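Local atomic coordinates of hydrogenase expression protein (Thiobacillus denitrificans, PDB entry 3SB1), a protein that is of unknown detailed function but probably assists the expression or maturation of hydrogenase. Residues A[49-52]-A[53-57]; A[57-60]-A[61-65]. All coordinates share one frame; numbering follows the deposited sequence.

Interaction 1 (A[49-52]-A[53-57]); sequences LLRE and IAEHL
Successive turns of the amphipathic helix 48-63 meet here, the ladder of i to i+4 backbone bonds carrying two side-chain pairs, a His-carboxylate hydrogen bond between Glu52 and His56 and a salt bridge between Arg51 and Glu55. His56 N donates to Glu52 O at 2.9 Å, and the two side chains close a second link: His56 NE2 gives its hydrogen to Glu52 OE2 at 3.1 Å. That bond is moderately bent, 148° at the hydrogen, and enters the carboxylate by the anti lone pair of OE2. Glu52 can reach because CG stands anti to its backbone N (chi1 -177°) and the chain stays extended, bringing CG to 3.4 Å from His56 NE2. The imidazole lies with one face over Glu52 O, the carboxylate plane turned 57° from the ring. Were His56 an alanine, Glu52 OE2 would probably lose this donor and its carboxylate would be freer to turn. Arg51 NH2 and Glu55 OE2 form the salt bridge at 2.9 Å, long charged chains that suit the exposed side of the helix. The oxygen sits over a guanidinium face, where no N-H points at it, so the attraction is of charge alone. Aliphatic residues suit the buried side: Leu49 and Leu50 pack on Leu84 of helix 78-88, and Ile53 touches Val113 and, across the dimer interface, Leu153 of the second subunit. The whole is typical of an amphipathic helix, with i to i+4 polar pairs, one a salt bridge, along its polar side and branched aliphatic residues against helix 78-88, the sheet and the second subunit.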
ATOM      1  N   LEU A  49      15.393  14.039 -14.722  1.00 20.12           N
ATOM      2  CA  LEU A  49      14.872  13.028 -13.830  1.00 20.60           C
ATOM      3  C   LEU A  49      13.994  12.013 -14.531  1.00 19.68           C
ATOM      4  O   LEU A  49      13.901  10.872 -14.071  1.00 19.64           O
ATOM      5  CB  LEU A  49      14.126  13.652 -12.689  1.00 20.68           C
ATOM      6  CG  LEU A  49      14.997  14.369 -11.681  1.00 23.45           C
ATOM      7  CD1 LEU A  49      14.092  14.969 -10.583  1.00 20.58           C
ATOM      8  CD2 LEU A  49      16.048  13.487 -11.018  1.00 29.26           C
ATOM      9  N   LEU A  50      13.384  12.374 -15.665  1.00 19.64           N
ATOM     10  CA  LEU A  50      12.586  11.345 -16.334  1.00 19.31           C
ATOM     11  C   LEU A  50      13.528  10.235 -16.850  1.00 19.07           C
ATOM     12  O   LEU A  50      13.194   9.049 -16.783  1.00 17.17           O
ATOM     13  CB  LEU A  50      11.711  11.901 -17.446  1.00 18.66           C
ATOM     14  CG  LEU A  50      10.681  12.944 -17.019  1.00 23.07           C
ATOM     15  CD1 LEU A  50       9.945  13.478 -18.285  1.00 26.42           C
ATOM     16  CD2 LEU A  50       9.738  12.438 -15.911  1.00 23.81           C
ATOM     17  N   ARG A  51      14.684  10.611 -17.396  1.00 18.76           N
ATOM     18  CA  ARG A  51      15.627   9.631 -17.890  1.00 21.17           C
ATOM     19  C   ARG A  51      16.135   8.762 -16.746  1.00 20.45           C
ATOM     20  O   ARG A  51      16.315   7.539 -16.897  1.00 20.08           O
ATOM     21  CB  ARG A  51      16.794  10.328 -18.606  1.00 23.78           C
ATOM     22  CG  ARG A  51      17.910   9.417 -19.108  1.00 27.50           C
ATOM     23  CD  ARG A  51      18.978  10.256 -19.799  1.00 32.58           C
ATOM     24  NE  ARG A  51      20.054   9.463 -20.402  1.00 44.70           N
ATOM     25  CZ  ARG A  51      21.210   9.162 -19.802  1.00 49.33           C
ATOM     26  NH1 ARG A  51      22.134   8.454 -20.453  1.00 54.05           N
ATOM     27  NH2 ARG A  51      21.460   9.573 -18.560  1.00 51.49           N
ATOM     28  N   GLU A  52      16.351   9.373 -15.594  1.00 20.05           N
ATOM     29  CA  GLU A  52      16.819   8.623 -14.445  1.00 20.17           C
ATOM     30  C   GLU A  52      15.789   7.611 -14.034  1.00 17.74           C
ATOM     31  O   GLU A  52      16.123   6.471 -13.732  1.00 18.89           O
ATOM     32  CB  GLU A  52      17.174   9.547 -13.284  1.00 22.34           C
ATOM     33  CG  GLU A  52      17.727   8.793 -12.112  1.00 29.30           C
ATOM     34  CD  GLU A  52      18.354   9.656 -11.039  1.00 38.08           C
ATOM     35  OE1 GLU A  52      18.394  10.900 -11.195  1.00 34.99           O
ATOM     36  OE2 GLU A  52      18.812   9.056 -10.027  1.00 45.92           O
ATOM     37  N   ILE A  53      14.542   8.037 -13.977  1.00 16.11           N
ATOM     38  CA  ILE A  53      13.445   7.134 -13.614  1.00 13.76           C
ATOM     39  C   ILE A  53      13.395   5.959 -14.570  1.00 16.62           C
ATOM     40  O   ILE A  53      13.226   4.799 -14.130  1.00 15.76           O
ATOM     41  CB  ILE A  53      12.091   7.835 -13.493  1.00 12.17           C
ATOM     42  CG1 ILE A  53      12.059   8.844 -12.344  1.00 15.85           C
ATOM     43  CG2 ILE A  53      10.961   6.801 -13.338  1.00 15.65           C
ATOM     44  CD1 ILE A  53      10.900   9.800 -12.389  1.00 17.41           C
ATOM     45  N   ALA A  54      13.504   6.232 -15.872  1.00 15.31           N
ATOM     46  CA  ALA A  54      13.460   5.159 -16.868  1.00 17.01           C
ATOM     47  C   ALA A  54      14.596   4.163 -16.657  1.00 16.00           C
ATOM     48  O   ALA A  54      14.379   2.958 -16.804  1.00 17.51           O
ATOM     49  CB  ALA A  54      13.449   5.700 -18.282  1.00 17.41           C
ATOM     50  N   GLU A  55      15.777   4.641 -16.268  1.00 17.15           N
ATOM     51  CA  GLU A  55      16.907   3.766 -16.011  1.00 19.72           C
ATOM     52  C   GLU A  55      16.661   2.935 -14.751  1.00 16.97           C
ATOM     53  O   GLU A  55      16.959   1.730 -14.742  1.00 18.05           O
ATOM     54  CB  GLU A  55      18.181   4.562 -15.824  1.00 21.78           C
ATOM     55  CG  GLU A  55      18.630   5.422 -17.021  1.00 32.01           C
ATOM     56  CD  GLU A  55      19.648   6.518 -16.609  1.00 42.63           C
ATOM     57  OE1 GLU A  55      19.937   6.675 -15.388  1.00 48.66           O
ATOM     58  OE2 GLU A  55      20.128   7.244 -17.509  1.00 48.94           O
ATOM     59  N   HIS A  56      16.145   3.575 -13.715  1.00 15.94           N
ATOM     60  CA  HIS A  56      15.806   2.819 -12.490  1.00 17.00           C
ATOM     61  C   HIS A  56      14.769   1.725 -12.760  1.00 15.10           C
ATOM     62  O   HIS A  56      14.810   0.624 -12.169  1.00 15.24           O
ATOM     63  CB  HIS A  56      15.377   3.751 -11.369  1.00 16.33           C
ATOM     64  CG  HIS A  56      16.469   4.610 -10.876  1.00 20.95           C
ATOM     65  ND1 HIS A  56      17.765   4.151 -10.794  1.00 31.17           N
ATOM     66  CD2 HIS A  56      16.480   5.866 -10.387  1.00 29.87           C
ATOM     67  CE1 HIS A  56      18.529   5.095 -10.271  1.00 33.64           C
ATOM     68  NE2 HIS A  56      17.778   6.149 -10.031  1.00 24.89           N
ATOM     69  N   LEU A  57      13.775   2.012 -13.616  1.00 14.28           N
ATOM     70  CA  LEU A  57      12.798   1.018 -14.005  1.00 14.18           C
ATOM     71  C   LEU A  57      13.435  -0.186 -14.703  1.00 15.32           C
ATOM     72  O   LEU A  57      13.096  -1.335 -14.377  1.00 15.90           O
ATOM     73  CB  LEU A  57      11.701   1.628 -14.858  1.00 14.76           C
ATOM     74  CG  LEU A  57      10.652   2.475 -14.166  1.00 14.67           C
ATOM     75  CD1 LEU A  57       9.887   3.346 -15.187  1.00 15.24           C
ATOM     76  CD2 LEU A  57       9.678   1.574 -13.322  1.00 15.39           C
TER

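Interaction 2 (A[57-60]-A[61-65]); sequences LHHL and LETGE
Thr63 and His59 form the polar centre of this helix C-terminus, with Glu65 joining from just beyond it. His59 O accepts twice, from Thr63 N and from Thr63 OG1, each at 2.8 Å and from opposite faces of the carbonyl plane. The hydroxyl takes this place with OG1 between its backbone N and carbonyl carbon (chi1 77°), and it in turn accepts from Glu65 N at 3.0 Å in an ST turn. A small residue that both donates and accepts is well suited to linking the last turn to the chain leaving it. Glu65 then reaches back: His59 NE2 donates to the anti lone pair of Glu65 OE1 at 2.9 Å, a bent bond of 137° with the oxygen near the ring edge. The same ring has Thr63 over one face, CG2 lying 4.0 Å from its centroid in a CH-pi contact, so His59 is held from both face and edge. Gly64 N closes the helix on Leu60 O at 2.8 Å; the positive phi there is easily adopted by a residue without a side chain. One residue earlier than His59, the His58 ring has Glu62 CG over it in a CH-pi contact, 3.8 Å from its centroid, and the bend at chi2 folds the Glu62 carboxylate toward that ring. Leucines form the less polar side, where Leu60 CD1 rests against the backbone of Glu65. Leu57 and Leu60 lie on Val132 of strand 125-132, while helix 143-157 of the second subunit packs Val146 on both and on Leu61, and its Arg143 hydrogen-bonds to Leu61 O.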
ATOM      1  N   LEU A  57      13.775   2.012 -13.616  1.00 14.28           N
ATOM      2  CA  LEU A  57      12.798   1.018 -14.005  1.00 14.18           C
ATOM      3  C   LEU A  57      13.435  -0.186 -14.703  1.00 15.32           C
ATOM      4  O   LEU A  57      13.096  -1.335 -14.377  1.00 15.90           O
ATOM      5  CB  LEU A  57      11.701   1.628 -14.858  1.00 14.76           C
ATOM      6  CG  LEU A  57      10.652   2.475 -14.166  1.00 14.67           C
ATOM      7  CD1 LEU A  57       9.887   3.346 -15.187  1.00 15.24           C
ATOM      8  CD2 LEU A  57       9.678   1.574 -13.322  1.00 15.39           C
ATOM      9  N   HIS A  58      14.366   0.076 -15.621  1.00 15.78           N
ATOM     10  CA  HIS A  58      15.082  -0.987 -16.286  1.00 18.65           C
ATOM     11  C   HIS A  58      15.830  -1.844 -15.219  1.00 17.97           C
ATOM     12  O   HIS A  58      15.788  -3.054 -15.270  1.00 16.15           O
ATOM     13  CB  HIS A  58      16.056  -0.402 -17.272  1.00 19.99           C
ATOM     14  CG  HIS A  58      16.771  -1.427 -18.087  1.00 29.49           C
ATOM     15  ND1 HIS A  58      18.059  -1.835 -17.805  1.00 35.02           N
ATOM     16  CD2 HIS A  58      16.379  -2.124 -19.175  1.00 37.56           C
ATOM     17  CE1 HIS A  58      18.437  -2.726 -18.707  1.00 37.32           C
ATOM     18  NE2 HIS A  58      17.436  -2.921 -19.546  1.00 36.94           N
ATOM     19  N   HIS A  59      16.471  -1.170 -14.261  1.00 16.76           N
ATOM     20  CA  HIS A  59      17.253  -1.826 -13.213  1.00 16.58           C
ATOM     21  C   HIS A  59      16.361  -2.719 -12.349  1.00 14.14           C
ATOM     22  O   HIS A  59      16.717  -3.849 -12.008  1.00 15.07           O
ATOM     23  CB  HIS A  59      17.964  -0.783 -12.346  1.00 17.73           C
ATOM     24  CG  HIS A  59      18.886  -1.373 -11.334  1.00 20.19           C
ATOM     25  ND1 HIS A  59      20.085  -1.932 -11.692  1.00 27.68           N
ATOM     26  CD2 HIS A  59      18.787  -1.514  -9.993  1.00 25.13           C
ATOM     27  CE1 HIS A  59      20.707  -2.378 -10.613  1.00 28.65           C
ATOM     28  NE2 HIS A  59      19.950  -2.114  -9.567  1.00 24.57           N
ATOM     29  N   LEU A  60      15.192  -2.201 -11.988  1.00 14.70           N
ATOM     30  CA  LEU A  60      14.255  -2.932 -11.160  1.00 14.48           C
ATOM     31  C   LEU A  60      13.827  -4.200 -11.906  1.00 14.90           C
ATOM     32  O   LEU A  60      13.790  -5.282 -11.324  1.00 15.09           O
ATOM     33  CB  LEU A  60      13.041  -2.062 -10.887  1.00 13.00           C
ATOM     34  CG  LEU A  60      11.948  -2.724 -10.073  1.00 13.20           C
ATOM     35  CD1 LEU A  60      12.381  -3.097  -8.689  1.00 14.44           C
ATOM     36  CD2 LEU A  60      10.677  -1.830 -10.023  1.00 15.09           C
ATOM     37  N   LEU A  61      13.449  -4.065 -13.168  1.00 14.31           N
ATOM     38  CA  LEU A  61      13.037  -5.197 -13.948  1.00 13.63           C
ATOM     39  C   LEU A  61      14.132  -6.242 -14.143  1.00 14.54           C
ATOM     40  O   LEU A  61      13.904  -7.393 -14.014  1.00 19.03           O
ATOM     41  CB  LEU A  61      12.525  -4.725 -15.319  1.00 14.95           C
ATOM     42  CG  LEU A  61      11.239  -3.894 -15.201  1.00 19.06           C
ATOM     43  CD1 LEU A  61      11.073  -2.980 -16.440  1.00 25.70           C
ATOM     44  CD2 LEU A  61      10.103  -4.912 -15.032  1.00 22.27           C
ATOM     45  N   GLU A  62      15.337  -5.799 -14.386  1.00 15.98           N
ATOM     46  CA  GLU A  62      16.405  -6.741 -14.632  1.00 16.69           C
ATOM     47  C   GLU A  62      16.945  -7.408 -13.367  1.00 17.74           C
ATOM     48  O   GLU A  62      17.229  -8.593 -13.384  1.00 19.75           O
ATOM     49  CB  GLU A  62      17.533  -6.012 -15.343  1.00 19.14           C
ATOM     50  CG  GLU A  62      17.196  -5.446 -16.720  1.00 26.99           C
ATOM     51  CD  GLU A  62      16.955  -6.462 -17.838  1.00 35.31           C
ATOM     52  OE1 GLU A  62      17.268  -7.677 -17.705  1.00 36.71           O
ATOM     53  OE2 GLU A  62      16.456  -5.994 -18.892  1.00 40.56           O
ATOM     54  N   THR A  63      17.035  -6.647 -12.291  1.00 17.49           N
ATOM     55  CA  THR A  63      17.684  -7.123 -11.078  1.00 16.56           C
ATOM     56  C   THR A  63      16.800  -7.401  -9.874  1.00 16.54           C
ATOM     57  O   THR A  63      17.222  -8.070  -8.960  1.00 18.48           O
ATOM     58  CB  THR A  63      18.760  -6.144 -10.612  1.00 16.79           C
ATOM     59  OG1 THR A  63      18.160  -5.028  -9.968  1.00 18.42           O
ATOM     60  CG2 THR A  63      19.695  -5.720 -11.803  1.00 19.92           C
ATOM     61  N   GLY A  64      15.589  -6.871  -9.896  1.00 17.53           N
ATOM     62  CA  GLY A  64      14.646  -7.012  -8.765  1.00 16.58           C
ATOM     63  C   GLY A  64      14.962  -5.987  -7.678  1.00 19.13           C
ATOM     64  O   GLY A  64      14.298  -5.968  -6.641  1.00 21.92           O
ATOM     65  N   GLU A  65      15.983  -5.171  -7.901  1.00 18.43           N
ATOM     66  CA  GLU A  65      16.440  -4.176  -6.914  1.00 21.17           C
ATOM     67  C   GLU A  65      15.740  -2.831  -7.081  1.00 20.36           C
ATOM     68  O   GLU A  65      15.810  -2.191  -8.132  1.00 21.20           O
ATOM     69  CB  GLU A  65      17.944  -3.945  -6.994  1.00 23.53           C
ATOM     70  CG  GLU A  65      18.807  -5.182  -6.746  1.00 27.76           C
ATOM     71  CD  GLU A  65      20.289  -4.897  -6.802  1.00 35.54           C
ATOM     72  OE1 GLU A  65      20.721  -3.973  -7.533  1.00 42.81           O
ATOM     73  OE2 GLU A  65      21.037  -5.632  -6.127  1.00 39.78           O
TER

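Overall arrangement
Both interactions belong to helix 48-63: interaction 1 covers its early and middle turns, interaction 2 its C-terminal end, and Leu57 is common to both, the centres lying about 11 Å apart. Interaction 1 is the more buried, held between helix 78-88, the sheet and the second subunit; interaction 2 is mostly at the surface, with two buried leucines. Each has a histidine-carboxylate bond, but in interaction 1 it spans one helical turn, whereas in interaction 2 it runs from the helix to the chain beyond it. At the helix end the backbone ladder is joined by a threonine hydroxyl and finishes at a glycine. The second subunit touches both.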